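Local coordinates for protein carboxypeptidase A (Helicoverpa armigera, PDB 1JQG) that is a zinc metallocarboxypeptidase of the M14 family, made as a pro-protein, that probably removes C-terminal residues from peptides in the insect mid-gut, at residues Arg183-Leu188 / Gly230-Arg235; Glu152-Lys157 / Asn220-Val225. All coordinates share one frame; numbering follows the deposited sequence.

Contact 1 (Arg183-Leu188 / Gly230-Arg235); sequences REWVTL and GDRYWR. With ZN (zinc ion), chain B.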
loop_
_atom_site.group_PDB
_atom_site.type_symbol
_atom_site.label_atom_id
_atom_site.label_comp_id
_atom_site.label_asym_id
_atom_site.label_seq_id
_atom_site.Cartn_x
_atom_site.Cartn_y
_atom_site.Cartn_z
ATOM N N ARG A 183 7.081 -2.471 3.177
ATOM C CA ARG A 183 8.043 -1.370 3.138
ATOM C C ARG A 183 7.376 -0.011 2.961
ATOM O O ARG A 183 8.010 1.042 3.119
ATOM C CB ARG A 183 9.060 -1.492 2.024
ATOM C CG ARG A 183 8.540 -1.505 0.614
ATOM C CD ARG A 183 9.632 -1.835 -0.391
ATOM N NE ARG A 183 9.209 -1.583 -1.778
ATOM C CZ ARG A 183 9.961 -1.940 -2.815
ATOM N NH1 ARG A 183 11.142 -2.503 -2.643
ATOM N NH2 ARG A 183 9.614 -1.695 -4.054
ATOM N N GLU A 184 6.078 -0.029 2.623
ATOM C CA GLU A 184 5.347 1.225 2.480
ATOM C C GLU A 184 4.808 1.751 3.810
ATOM O O GLU A 184 3.601 1.687 4.062
ATOM C CB GLU A 184 4.214 1.043 1.475
ATOM C CG GLU A 184 4.696 0.508 0.167
ATOM C CD GLU A 184 3.559 0.060 -0.717
ATOM O OE1 GLU A 184 4.066 -0.313 -1.809
ATOM O OE2 GLU A 184 2.425 0.102 -0.274
ATOM N N TRP A 185 5.712 2.233 4.669
ATOM C CA TRP A 185 5.423 2.624 6.026
ATOM C C TRP A 185 4.464 3.764 6.183
ATOM O O TRP A 185 3.619 3.793 7.062
ATOM C CB TRP A 185 6.716 2.982 6.789
ATOM C CG TRP A 185 7.553 1.786 7.136
ATOM C CD1 TRP A 185 7.381 0.490 6.729
ATOM C CD2 TRP A 185 8.720 1.783 7.976
ATOM N NE1 TRP A 185 8.379 -0.310 7.269
ATOM C CE2 TRP A 185 9.208 0.463 8.021
ATOM C CE3 TRP A 185 9.404 2.792 8.685
ATOM C CZ2 TRP A 185 10.334 0.128 8.755
ATOM C CZ3 TRP A 185 10.531 2.435 9.414
ATOM C CH2 TRP A 185 10.983 1.121 9.440
ATOM N N VAL A 186 4.457 4.698 5.252
ATOM C CA VAL A 186 3.557 5.835 5.265
ATOM C C VAL A 186 2.080 5.455 5.108
ATOM O O VAL A 186 1.212 6.304 5.320
ATOM C CB VAL A 186 4.001 6.876 4.213
ATOM C CG1 VAL A 186 3.672 6.518 2.766
ATOM C CG2 VAL A 186 3.413 8.243 4.566
ATOM N N THR A 187 1.755 4.190 4.792
ATOM C CA THR A 187 0.382 3.757 4.641
ATOM C C THR A 187 -0.322 3.540 5.976
ATOM O O THR A 187 -1.587 3.681 6.033
ATOM C CB THR A 187 0.239 2.490 3.792
ATOM O OG1 THR A 187 0.890 1.373 4.408
ATOM C CG2 THR A 187 0.807 2.761 2.409
ATOM N N LEU A 188 0.421 3.179 7.015
ATOM C CA LEU A 188 -0.118 2.899 8.335
ATOM C C LEU A 188 -0.706 4.112 9.017
ATOM O O LEU A 188 -1.890 4.171 9.409
ATOM C CB LEU A 188 0.924 2.223 9.238
ATOM C CG LEU A 188 0.433 1.838 10.653
ATOM C CD1 LEU A 188 -0.733 0.841 10.673
ATOM C CD2 LEU A 188 1.520 1.252 11.541
ATOM N N GLY A 230 16.182 -5.123 9.858
ATOM C CA GLY A 230 16.735 -5.936 8.779
ATOM C C GLY A 230 16.535 -5.285 7.404
ATOM O O GLY A 230 16.926 -4.129 7.126
ATOM N N ASP A 231 15.883 -6.057 6.513
ATOM C CA ASP A 231 15.619 -5.550 5.178
ATOM C C ASP A 231 14.533 -4.496 5.157
ATOM O O ASP A 231 13.338 -4.738 4.931
ATOM C CB ASP A 231 15.307 -6.745 4.274
ATOM C CG ASP A 231 15.416 -6.375 2.811
ATOM O OD1 ASP A 231 15.974 -7.146 2.033
ATOM O OD2 ASP A 231 14.891 -5.292 2.460
ATOM N N ARG A 232 14.904 -3.213 5.242
ATOM C CA ARG A 232 14.029 -2.070 5.130
ATOM C C ARG A 232 13.203 -2.079 3.840
ATOM O O ARG A 232 12.056 -1.587 3.810
ATOM C CB ARG A 232 14.813 -0.755 5.191
ATOM C CG ARG A 232 14.007 0.538 5.136
ATOM C CD ARG A 232 12.919 0.648 6.151
ATOM N NE ARG A 232 12.138 1.888 6.064
ATOM C CZ ARG A 232 11.086 2.017 5.220
ATOM N NH1 ARG A 232 10.721 1.014 4.415
ATOM N NH2 ARG A 232 10.371 3.156 5.150
ATOM N N TYR A 233 13.821 -2.502 2.724
ATOM C CA TYR A 233 13.138 -2.410 1.444
ATOM C C TYR A 233 12.412 -3.694 1.067
ATOM O O TYR A 233 12.069 -3.878 -0.112
ATOM C CB TYR A 233 14.108 -1.972 0.353
ATOM C CG TYR A 233 14.526 -0.531 0.436
ATOM C CD1 TYR A 233 15.875 -0.156 0.345
ATOM C CD2 TYR A 233 13.566 0.480 0.574
ATOM C CE1 TYR A 233 16.249 1.176 0.412
ATOM C CE2 TYR A 233 13.926 1.820 0.647
ATOM C CZ TYR A 233 15.272 2.155 0.558
ATOM O OH TYR A 233 15.626 3.476 0.612
ATOM N N TRP A 234 12.172 -4.567 2.049
ATOM C CA TRP A 234 11.386 -5.774 1.821
ATOM C C TRP A 234 9.913 -5.388 1.596
ATOM O O TRP A 234 9.362 -4.562 2.334
ATOM C CB TRP A 234 11.619 -6.730 2.989
ATOM C CG TRP A 234 11.007 -8.091 2.781
ATOM C CD1 TRP A 234 9.778 -8.551 3.198
ATOM C CD2 TRP A 234 11.620 -9.182 2.072
ATOM N NE1 TRP A 234 9.594 -9.849 2.780
ATOM C CE2 TRP A 234 10.714 -10.263 2.102
ATOM C CE3 TRP A 234 12.839 -9.346 1.424
ATOM C CZ2 TRP A 234 10.988 -11.493 1.491
ATOM C CZ3 TRP A 234 13.126 -10.557 0.824
ATOM C CH2 TRP A 234 12.199 -11.615 0.859
ATOM N N ARG A 235 9.243 -6.052 0.679
ATOM C CA ARG A 235 7.828 -5.801 0.388
ATOM C C ARG A 235 6.951 -7.052 0.450
ATOM O O ARG A 235 5.734 -6.961 0.579
ATOM C CB ARG A 235 7.693 -5.157 -0.996
ATOM C CG ARG A 235 8.274 -5.973 -2.133
ATOM C CD ARG A 235 8.203 -5.223 -3.461
ATOM N NE ARG A 235 6.820 -5.107 -3.914
ATOM C CZ ARG A 235 6.448 -5.303 -5.176
ATOM N NH1 ARG A 235 7.383 -5.634 -6.061
ATOM N NH2 ARG A 235 5.178 -5.173 -5.563
HETATM ZN ZN ZN B . 2.539 -1.459 -3.002
HETATM O O HOH W 1 2.681 -0.858 -5.367
#

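Contact 2 (Glu152-Lys157 / Asn220-Val225); sequences EGRSIK and NPDGYV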
loop_
_atom_site.group_PDB
_atom_site.type_symbol
_atom_site.label_atom_id
_atom_site.label_comp_id
_atom_site.label_asym_id
_atom_site.label_seq_id
_atom_site.Cartn_x
_atom_site.Cartn_y
_atom_site.Cartn_z
ATOM N N GLU A 152 4.280 -16.827 9.645
ATOM C CA GLU A 152 5.112 -17.060 10.808
ATOM C C GLU A 152 4.307 -17.104 12.096
ATOM O O GLU A 152 4.892 -17.246 13.174
ATOM C CB GLU A 152 6.234 -16.041 10.929
ATOM C CG GLU A 152 7.285 -16.154 9.824
ATOM C CD GLU A 152 8.356 -15.077 9.908
ATOM O OE1 GLU A 152 8.092 -13.919 10.299
ATOM O OE2 GLU A 152 9.465 -15.456 9.556
ATOM N N GLY A 153 2.989 -17.135 11.999
ATOM C CA GLY A 153 2.118 -17.409 13.133
ATOM C C GLY A 153 1.609 -16.168 13.823
ATOM O O GLY A 153 0.845 -16.278 14.773
ATOM N N ARG A 154 1.993 -14.981 13.384
ATOM C CA ARG A 154 1.582 -13.748 14.024
ATOM C C ARG A 154 0.097 -13.466 13.814
ATOM O O ARG A 154 -0.447 -13.554 12.739
ATOM C CB ARG A 154 2.431 -12.594 13.474
ATOM C CG ARG A 154 3.860 -12.595 13.959
ATOM C CD ARG A 154 4.592 -11.333 13.441
ATOM N NE ARG A 154 5.940 -11.244 14.033
ATOM C CZ ARG A 154 6.959 -11.956 13.548
ATOM N NH1 ARG A 154 6.696 -12.735 12.504
ATOM N NH2 ARG A 154 8.151 -11.896 14.081
ATOM N N SER A 155 -0.595 -13.036 14.840
ATOM C CA SER A 155 -1.973 -12.687 14.888
ATOM C C SER A 155 -2.276 -11.417 14.086
ATOM O O SER A 155 -1.703 -10.351 14.224
ATOM C CB SER A 155 -2.407 -12.376 16.332
ATOM O OG SER A 155 -3.736 -11.897 16.356
ATOM N N ILE A 156 -3.214 -11.541 13.153
ATOM C CA ILE A 156 -3.563 -10.435 12.292
ATOM C C ILE A 156 -4.994 -10.043 12.588
ATOM O O ILE A 156 -5.903 -10.774 12.225
ATOM C CB ILE A 156 -3.323 -10.626 10.797
ATOM C CG1 ILE A 156 -4.051 -9.538 10.000
ATOM C CG2 ILE A 156 -3.745 -11.984 10.289
ATOM C CD1 ILE A 156 -4.203 -9.726 8.496
ATOM N N LYS A 157 -5.184 -8.927 13.291
ATOM C CA LYS A 157 -6.474 -8.475 13.705
ATOM C C LYS A 157 -6.844 -7.157 13.056
ATOM O O LYS A 157 -6.061 -6.439 12.435
ATOM C CB LYS A 157 -6.624 -8.423 15.216
ATOM C CG LYS A 157 -5.502 -7.805 15.982
ATOM C CD LYS A 157 -5.852 -7.646 17.466
ATOM C CE LYS A 157 -5.941 -9.030 18.116
ATOM N NZ LYS A 157 -4.602 -9.693 18.349
ATOM N N ASN A 220 0.365 -7.222 6.434
ATOM C CA ASN A 220 1.550 -8.058 6.275
ATOM C C ASN A 220 2.496 -7.947 7.476
ATOM O O ASN A 220 3.564 -7.351 7.427
ATOM C CB ASN A 220 2.259 -7.629 4.979
ATOM C CG ASN A 220 3.403 -8.541 4.570
ATOM O OD1 ASN A 220 4.132 -8.145 3.660
ATOM N ND2 ASN A 220 3.573 -9.679 5.211
ATOM N N PRO A 221 2.124 -8.494 8.624
ATOM C CA PRO A 221 2.852 -8.401 9.880
ATOM C C PRO A 221 4.259 -8.976 9.872
ATOM O O PRO A 221 5.223 -8.342 10.350
ATOM C CB PRO A 221 1.910 -9.082 10.865
ATOM C CG PRO A 221 1.066 -10.010 10.092
ATOM C CD PRO A 221 0.830 -9.251 8.807
ATOM N N ASP A 222 4.465 -10.147 9.282
ATOM C CA ASP A 222 5.800 -10.732 9.147
ATOM C C ASP A 222 6.800 -9.841 8.394
ATOM O O ASP A 222 7.993 -9.703 8.750
ATOM C CB ASP A 222 5.702 -12.101 8.444
ATOM C CG ASP A 222 4.919 -13.136 9.221
ATOM O OD1 ASP A 222 4.634 -12.980 10.435
ATOM O OD2 ASP A 222 4.539 -14.189 8.638
ATOM N N GLY A 223 6.367 -9.283 7.253
ATOM C CA GLY A 223 7.241 -8.433 6.451
ATOM C C GLY A 223 7.513 -7.122 7.175
ATOM O O GLY A 223 8.598 -6.547 7.133
ATOM N N TYR A 224 6.459 -6.537 7.745
ATOM C CA TYR A 224 6.563 -5.291 8.469
ATOM C C TYR A 224 7.592 -5.407 9.601
ATOM O O TYR A 224 8.335 -4.439 9.846
ATOM C CB TYR A 224 5.183 -4.859 8.997
ATOM C CG TYR A 224 5.124 -3.450 9.558
ATOM C CD1 TYR A 224 5.613 -2.386 8.812
ATOM C CD2 TYR A 224 4.597 -3.166 10.796
ATOM C CE1 TYR A 224 5.569 -1.099 9.292
ATOM C CE2 TYR A 224 4.543 -1.877 11.298
ATOM C CZ TYR A 224 5.035 -0.845 10.535
ATOM O OH TYR A 224 5.001 0.435 11.015
ATOM N N VAL A 225 7.592 -6.540 10.292
ATOM C CA VAL A 225 8.491 -6.715 11.446
ATOM C C VAL A 225 9.909 -6.853 10.902
ATOM O O VAL A 225 10.876 -6.358 11.462
ATOM C CB VAL A 225 8.076 -7.907 12.317
ATOM C CG1 VAL A 225 9.099 -8.434 13.321
ATOM C CG2 VAL A 225 6.796 -7.586 13.103
#

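Contact 1 (Arg183-Leu188 / Gly230-Arg235)
Arg-232 lays its guanidinium flat on the indole of Trp-185. The planes differ by 11°, and CZ of Arg-232 stands 3.8 Å from the centroid of the six-membered ring, a cation-pi contact. The Arg-232 chain bends at chi2 (54°), which helps bring the guanidinium over the indole. The CD methylene adds a CH-pi contact on the same face. In the guanidinium plane, NH1 of Arg-232 gives a hydrogen bond to a lone pair of Arg-183 O (3.0 Å). Arg-183 answers in the other direction: its NH1 donates to Tyr-233 O at 3.0 Å. CD of Arg-235 covers one face of this guanidinium, 3.8 Å from Arg-183 CZ. Asp-50 pairs with Arg-183 NH1, Glu-98 with Arg-232 NE and Asp-252 with Arg-235; Thr-227 OG1 accepts the indole N-H. With an alanine in place of Trp-185, the Arg-232 guanidinium would probably lose the flat surface under it and keep only its polar bonds, and Thr-227 would lose a donor. Glu-184 OE1 binds the zinc ion, with His-181 and His-306 as the other protein ligands. Asp-50 and Glu-98 lie in the activation-peptide region, so buried Arg-183 and Arg-232 are consistent with a site beside the zinc that also meets the pro-segment.

Contact 2 (Glu152-Lys157 / Asn220-Val225)
Asp-222 turns its carboxylate from the first turn of helix 221-228 to the loop at Glu-152 and Arg-154, and uses both oxygens. OD2 accepts the backbone N-H of Glu-152 on its syn side, at 2.8 Å and with an N-H...O angle of 165°. OD1 takes NH1 of Arg-154 at 2.9 Å in a salt bridge. The two flat groups are steeply turned against each other, their planes 73° apart. The oxygen lies near the plane of the guanidinium, while NH1 stands above the plane of the carboxylate. OD1 also accepts from Ser-150 OG. The same NH1 of Arg-154 reaches back along its own segment to Glu-152 OE1, on the anti side, at 2.9 Å. One nitrogen thus bridges two acids, and the three residues form a salt-bridge network. The carboxylates of Glu-152 and Asp-222 are turned obliquely to each other, with OE1 of Glu-152 and OD1 of Asp-222 only 3.6 Å apart. The arginine charge shared by the two probably offsets their repulsion.

Arg-154 runs extended from CG to NE (chi2 -175°), which carries its head past Asp-222 to Val-225, one helical turn on from Pro-221. Val-225 sits over one face of the guanidinium, displaced to the rim. Its CG1 is 3.7 Å from Arg-154 NH2, and CG2 faces NE. In the strand that follows, Ile-156 CB comes to 4.5 Å from Pro-221 CG, a looser apolar touch.

The contact joins the start of strand 155-161, next to the outermost strand 142-149 of the mixed sheet of the zinc carboxypeptidase fold, to the N-terminal turns of helix 221-228. Tyr-124 of helix 124-137 packs on Arg-154, Pro-221 and Val-225. Val-287 and Glu-284 of helix 283-294 touch Ile-156 and Asp-222 respectively.

Overall arrangement
Contact 1 is buried and adjoins the zinc site, carrying one of its ligands in 183-188. Contact 2 is partly buried, nearer the sheet margin and away from the annotated sites. Their centres lie about 13 Å apart. The common element is helix 221-228: its first turns enter contact 2, and 230-235 follows its end. Tyr-224 ties them together, with CE1 at 3.5 Å from Trp-185 CD1 and the two rings edge-to-face. Arginines dominate both. In contact 1 they meet carbonyls and an indole, with acidic partners supplied from elsewhere, including Asp-50 and Glu-98. In contact 2 a single arginine meets one acid from its own segment and one from the helix, beside a small apolar patch.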